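Local coordinates for thyroid hormone-inducible hepatic protein (Mus musculus, PDB 3ONT), which helps regulate lipogenesis, especially in the lactating mammary gland, and may act by pairing with MID1IP1 and as a transcriptional coactivator, at residues S37-V42 and P56-Y61; R21-V26 and S67-V72. One frame throughout, in Å; residues are numbered along the deposited sequence.

Interaction 1: residues S37-V42 and P56-Y61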
loop_
_atom_site.group_PDB
_atom_site.type_symbol
_atom_site.label_atom_id
_atom_site.label_comp_id
_atom_site.label_asym_id
_atom_site.label_seq_id
_atom_site.Cartn_x
_atom_site.Cartn_y
_atom_site.Cartn_z
ATOM N N SER A 37 13.367 -14.475 24.322
ATOM C CA SER A 37 14.505 -15.394 24.087
ATOM C C SER A 37 14.060 -16.866 24.098
ATOM O O SER A 37 14.740 -17.709 23.544
ATOM C CB SER A 37 15.604 -15.172 25.110
ATOM O OG SER A 37 15.053 -15.373 26.394
ATOM N N LEU A 38 12.913 -17.159 24.707
ATOM C CA LEU A 38 12.302 -18.494 24.651
ATOM C C LEU A 38 11.924 -18.903 23.208
ATOM O O LEU A 38 11.763 -20.103 22.923
ATOM C CB LEU A 38 11.064 -18.574 25.569
ATOM C CG LEU A 38 11.327 -18.326 27.063
ATOM C CD1 LEU A 38 10.069 -18.602 27.863
ATOM C CD2 LEU A 38 12.524 -19.127 27.657
ATOM N N LEU A 39 11.768 -17.919 22.317
ATOM C CA LEU A 39 11.474 -18.185 20.903
ATOM C C LEU A 39 12.710 -18.606 20.112
ATOM O O LEU A 39 12.583 -19.179 19.029
ATOM C CB LEU A 39 10.830 -16.970 20.230
ATOM C CG LEU A 39 9.485 -16.446 20.745
ATOM C CD1 LEU A 39 9.029 -15.169 20.003
ATOM C CD2 LEU A 39 8.387 -17.513 20.638
ATOM N N ARG A 40 13.906 -18.336 20.622
ATOM C CA ARG A 40 15.127 -18.772 19.914
ATOM C C ARG A 40 15.077 -20.286 19.822
ATOM O O ARG A 40 14.587 -20.960 20.751
ATOM C CB ARG A 40 16.379 -18.406 20.687
ATOM C CG ARG A 40 16.586 -16.961 20.931
ATOM C CD ARG A 40 17.632 -16.438 20.027
ATOM N NE ARG A 40 17.997 -15.066 20.366
ATOM C CZ ARG A 40 18.588 -14.220 19.527
ATOM N NH1 ARG A 40 18.869 -14.594 18.289
ATOM N NH2 ARG A 40 18.881 -12.994 19.914
ATOM N N ASP A 41 15.552 -20.814 18.700
ATOM C CA ASP A 41 15.676 -22.265 18.503
ATOM C C ASP A 41 14.365 -23.020 18.318
ATOM O O ASP A 41 14.355 -24.248 18.404
ATOM C CB ASP A 41 16.443 -22.892 19.662
ATOM C CG ASP A 41 17.843 -22.349 19.787
ATOM O OD1 ASP A 41 18.409 -21.965 18.727
ATOM O OD2 ASP A 41 18.367 -22.322 20.938
ATOM N N VAL A 42 13.259 -22.299 18.125
ATOM C CA VAL A 42 11.982 -22.921 17.782
ATOM C C VAL A 42 11.930 -22.807 16.283
ATOM O O VAL A 42 12.004 -21.697 15.739
ATOM C CB VAL A 42 10.768 -22.205 18.408
ATOM C CG1 VAL A 42 9.464 -22.766 17.847
ATOM C CG2 VAL A 42 10.788 -22.328 19.925
ATOM N N PRO A 56 17.521 -18.918 10.318
ATOM C CA PRO A 56 16.335 -18.250 10.864
ATOM C C PRO A 56 15.360 -19.158 11.628
ATOM O O PRO A 56 15.048 -20.271 11.182
ATOM C CB PRO A 56 15.651 -17.723 9.612
ATOM C CG PRO A 56 16.787 -17.390 8.714
ATOM C CD PRO A 56 17.846 -18.419 8.970
ATOM N N ASP A 57 14.882 -18.662 12.768
ATOM C CA ASP A 57 13.909 -19.368 13.595
ATOM C C ASP A 57 12.717 -18.474 13.946
ATOM O O ASP A 57 12.575 -17.358 13.431
ATOM C CB ASP A 57 14.576 -19.875 14.877
ATOM C CG ASP A 57 15.266 -18.747 15.692
ATOM O OD1 ASP A 57 16.153 -19.068 16.524
ATOM O OD2 ASP A 57 14.939 -17.545 15.521
ATOM N N LEU A 58 11.887 -18.956 14.865
ATOM C CA LEU A 58 10.722 -18.221 15.331
ATOM C C LEU A 58 11.066 -16.846 15.898
ATOM O O LEU A 58 10.306 -15.899 15.718
ATOM C CB LEU A 58 9.961 -19.036 16.361
ATOM C CG LEU A 58 8.512 -18.600 16.532
ATOM C CD1 LEU A 58 7.823 -18.420 15.160
ATOM C CD2 LEU A 58 7.750 -19.592 17.407
ATOM N N TYR A 59 12.201 -16.709 16.578
ATOM C CA TYR A 59 12.569 -15.395 17.072
ATOM C C TYR A 59 12.848 -14.407 15.936
ATOM O O TYR A 59 12.499 -13.216 16.043
ATOM C CB TYR A 59 13.732 -15.465 18.061
ATOM C CG TYR A 59 14.209 -14.099 18.498
ATOM C CD1 TYR A 59 13.575 -13.414 19.534
ATOM C CD2 TYR A 59 15.275 -13.475 17.845
ATOM C CE1 TYR A 59 14.002 -12.158 19.917
ATOM C CE2 TYR A 59 15.703 -12.221 18.213
ATOM C CZ TYR A 59 15.070 -11.569 19.249
ATOM O OH TYR A 59 15.509 -10.317 19.613
ATOM N N THR A 60 13.462 -14.882 14.855
ATOM C CA THR A 60 13.739 -14.053 13.691
ATOM C C THR A 60 12.421 -13.588 13.075
ATOM O O THR A 60 12.286 -12.447 12.622
ATOM C CB THR A 60 14.495 -14.849 12.621
ATOM O OG1 THR A 60 15.535 -15.611 13.245
ATOM C CG2 THR A 60 15.099 -13.932 11.561
ATOM N N TYR A 61 11.443 -14.486 13.081
ATOM C CA TYR A 61 10.165 -14.229 12.489
ATOM C C TYR A 61 9.377 -13.210 13.306
ATOM O O TYR A 61 8.844 -12.225 12.773
ATOM C CB TYR A 61 9.397 -15.531 12.401
ATOM C CG TYR A 61 8.201 -15.427 11.526
ATOM C CD1 TYR A 61 8.340 -15.284 10.150
ATOM C CD2 TYR A 61 6.922 -15.457 12.066
ATOM C CE1 TYR A 61 7.237 -15.179 9.335
ATOM C CE2 TYR A 61 5.801 -15.345 11.250
ATOM C CZ TYR A 61 5.971 -15.206 9.896
ATOM O OH TYR A 61 4.875 -15.100 9.093
#
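The backbones of Leu39 and Tyr59 approach to 4.9 Å between CA atoms, where a 3-10 segment runs into a type II turn from Leu39 to Val42 and meets the first residues of helix 58-73. A backbone bond closes the far end of the turn: Leu58 N donates to Val42 O at 2.9 Å. Asp57, at the N-cap, uses its two carboxylate oxygens for different tasks. Asp57 OD1 takes the turn amide Asp41 N at 2.9 Å, a nearly straight bond (173°) that arrives from above the carboxylate plane. Asp57 OD2 accepts from both Thr60 N and Thr60 OG1. With chi1 at 56°, Asp57 CG lies between its own backbone N and carbonyl carbon, which lets OD2 of this short side chain reach the Thr60 amide, the usual role of an N-cap aspartate. Arg40 and Tyr59 run side by side: the arginine chain bends at chi2, and its guanidinium lies flat over one face of the ring near the CD2-CE2 rim, planes 26° apart, an off-centre cation-pi stack. A flat cation and a flat ring suit this exposed edge, where they can lie face to face. The apolar part is made by branched side chains. Leu58 CD2 lies 3.6 Å from Val42 CG1 and 3.9 Å from Leu39 CD2. Tyr144 and Val140 of the second subunit pack on Leu39 and Leu58, respectively, so this apolar patch also belongs to the dimer interface. This is an N-capped helix start whose aspartate also grips a preceding beta turn, tying the loop after helix 15-32 to the beginning of helix 58-73.

Interaction 2: residues R21-V26 and S67-V72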
loop_
_atom_site.group_PDB
_atom_site.type_symbol
_atom_site.label_atom_id
_atom_site.label_comp_id
_atom_site.label_asym_id
_atom_site.label_seq_id
_atom_site.Cartn_x
_atom_site.Cartn_y
_atom_site.Cartn_z
ATOM N N ARG A 21 -5.793 -3.867 12.229
ATOM C CA ARG A 21 -6.010 -5.208 12.772
ATOM C C ARG A 21 -4.633 -5.864 12.980
ATOM O O ARG A 21 -4.354 -6.466 14.027
ATOM C CB ARG A 21 -6.850 -6.053 11.836
ATOM C CG ARG A 21 -7.805 -6.930 12.577
ATOM C CD ARG A 21 -8.042 -8.279 11.884
ATOM N NE ARG A 21 -8.331 -9.323 12.884
ATOM C CZ ARG A 21 -8.189 -10.638 12.686
ATOM N NH1 ARG A 21 -7.761 -11.102 11.513
ATOM N NH2 ARG A 21 -8.468 -11.494 13.671
ATOM N N TYR A 22 -3.762 -5.701 11.987
ATOM C CA TYR A 22 -2.413 -6.202 12.076
ATOM C C TYR A 22 -1.680 -5.575 13.250
ATOM O O TYR A 22 -1.078 -6.285 14.077
ATOM C CB TYR A 22 -1.652 -5.946 10.790
ATOM C CG TYR A 22 -0.226 -6.409 10.869
ATOM C CD1 TYR A 22 0.094 -7.764 10.755
ATOM C CD2 TYR A 22 0.806 -5.501 11.055
ATOM C CE1 TYR A 22 1.401 -8.198 10.835
ATOM C CE2 TYR A 22 2.116 -5.929 11.117
ATOM C CZ TYR A 22 2.402 -7.280 11.013
ATOM O OH TYR A 22 3.703 -7.700 11.101
ATOM N N SER A 23 -1.748 -4.249 13.326
ATOM C CA SER A 23 -1.099 -3.509 14.389
ATOM C C SER A 23 -1.620 -3.925 15.765
ATOM O O SER A 23 -0.858 -3.955 16.737
ATOM C CB SER A 23 -1.318 -2.017 14.189
ATOM O OG SER A 23 -0.673 -1.280 15.208
ATOM N N ALA A 24 -2.910 -4.242 15.852
ATOM C CA ALA A 24 -3.492 -4.642 17.139
ATOM C C ALA A 24 -2.992 -6.035 17.503
ATOM O O ALA A 24 -2.627 -6.279 18.637
ATOM C CB ALA A 24 -5.014 -4.605 17.108
ATOM N N VAL A 25 -2.945 -6.938 16.531
ATOM C CA VAL A 25 -2.509 -8.294 16.805
ATOM C C VAL A 25 -1.022 -8.322 17.193
ATOM O O VAL A 25 -0.618 -9.024 18.131
ATOM C CB VAL A 25 -2.825 -9.210 15.618
ATOM C CG1 VAL A 25 -2.092 -10.535 15.741
ATOM C CG2 VAL A 25 -4.323 -9.446 15.562
ATOM N N VAL A 26 -0.213 -7.530 16.502
ATOM C CA VAL A 26 1.198 -7.514 16.810
ATOM C C VAL A 26 1.443 -6.877 18.176
ATOM O O VAL A 26 2.283 -7.371 18.933
ATOM C CB VAL A 26 2.044 -6.846 15.696
ATOM C CG1 VAL A 26 3.488 -6.629 16.165
ATOM C CG2 VAL A 26 2.005 -7.692 14.439
ATOM N N SER A 67 8.916 -5.635 13.047
ATOM C CA SER A 67 9.578 -4.647 12.222
ATOM C C SER A 67 8.621 -4.063 11.162
ATOM O O SER A 67 8.622 -2.859 10.884
ATOM C CB SER A 67 10.806 -5.276 11.605
ATOM O OG SER A 67 11.431 -4.351 10.768
ATOM N N ILE A 68 7.790 -4.925 10.592
ATOM C CA ILE A 68 6.761 -4.506 9.670
ATOM C C ILE A 68 5.717 -3.673 10.414
ATOM O O ILE A 68 5.272 -2.637 9.928
ATOM C CB ILE A 68 6.125 -5.723 9.015
ATOM C CG1 ILE A 68 7.135 -6.363 8.059
ATOM C CG2 ILE A 68 4.816 -5.344 8.331
ATOM C CD1 ILE A 68 6.640 -7.604 7.402
ATOM N N CYS A 69 5.358 -4.098 11.615
ATOM C CA CYS A 69 4.424 -3.330 12.420
ATOM C C CYS A 69 4.900 -1.904 12.697
ATOM O O CYS A 69 4.095 -0.978 12.733
ATOM C CB CYS A 69 4.129 -4.042 13.723
ATOM S SG CYS A 69 2.859 -3.216 14.656
ATOM N N VAL A 70 6.201 -1.719 12.898
ATOM C CA VAL A 70 6.743 -0.367 13.122
ATOM C C VAL A 70 6.485 0.516 11.892
ATOM O O VAL A 70 6.242 1.719 12.012
ATOM C CB VAL A 70 8.254 -0.392 13.507
ATOM C CG1 VAL A 70 8.898 0.981 13.360
ATOM C CG2 VAL A 70 8.435 -0.920 14.927
ATOM N N GLU A 71 6.512 -0.089 10.708
ATOM C CA GLU A 71 6.262 0.661 9.487
ATOM C C GLU A 71 4.774 0.923 9.247
ATOM O O GLU A 71 4.397 1.993 8.789
ATOM C CB GLU A 71 6.959 0.008 8.304
ATOM C CG GLU A 71 8.405 0.491 8.226
ATOM C CD GLU A 71 9.307 -0.311 7.282
ATOM O OE1 GLU A 71 8.951 -1.457 6.872
ATOM O OE2 GLU A 71 10.398 0.230 6.954
ATOM N N VAL A 72 3.938 -0.048 9.586
ATOM C CA VAL A 72 2.508 0.114 9.545
ATOM C C VAL A 72 2.076 1.225 10.494
ATOM O O VAL A 72 1.163 1.966 10.182
ATOM C CB VAL A 72 1.805 -1.202 9.910
ATOM C CG1 VAL A 72 0.322 -0.989 10.144
ATOM C CG2 VAL A 72 2.048 -2.264 8.835
#
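Tyr22, Ser23 and Val26 meet Ile68, Cys69 and Val72 in a buried helix-helix contact between helix 15-32 and helix 58-73, about 8 Å from the centre of the folded chain. The short axes approach to 9.7 Å and cross at -134°, about midway between perpendicular and antiparallel. The small Cys69 sits at the closest approach, its CA 5.9 Å from Ser23 CA, where its size probably helps. Its CB touches Val26 CG1 at 3.6 Å, while SG lies against CB and CG1 of the same valine. Tyr22 reaches across from the other side of the cysteine: chi1 of 178° sends the ring out from its helix, and the CE2 edge meets Cys69 CA at 3.7 Å. The aromatic breadth lets Tyr22 CD2 reach Val72 CG2, 4.1 Å away, while Tyr22 OH extends to Ile68 CB and CG2. Ile68 crosses the tyrosine at about a right angle. Val26 CG2, from the tyrosine's own helix, lies over one ring face, toward its rim. The polar ends are satisfied within the chain: Tyr22 OH hydrogen-bonds to Leu65 O and Ser23 OG to Asp73 OD1, adding polar ties between the two helices. Ile68 and Val72 set helix 58-73 on Phe119 of helix 115-147, while both helices of the pair meet the second subunit, whose Thr134 and Leu133 pack on Tyr22 and Ile68, respectively.

Overall arrangement
Both interactions use helix 58-73: interaction 1 fixes its first turn, and interaction 2 packs its later part on helix 15-32. Their centres lie 19 Å apart, and the nearest atoms are separated by about 7 Å. Along the chain the order is 21-26, 37-42, 56-61, 67-72, so the inner pair is enclosed by the outer one. Interaction 2 is buried and joins two helices, whereas interaction 1, about 21 Å from the chain centre, secures the connecting loop at one end of the bundle. Both also touch the second subunit, so the two contacts that hold this helical hairpin together border the homodimer interface.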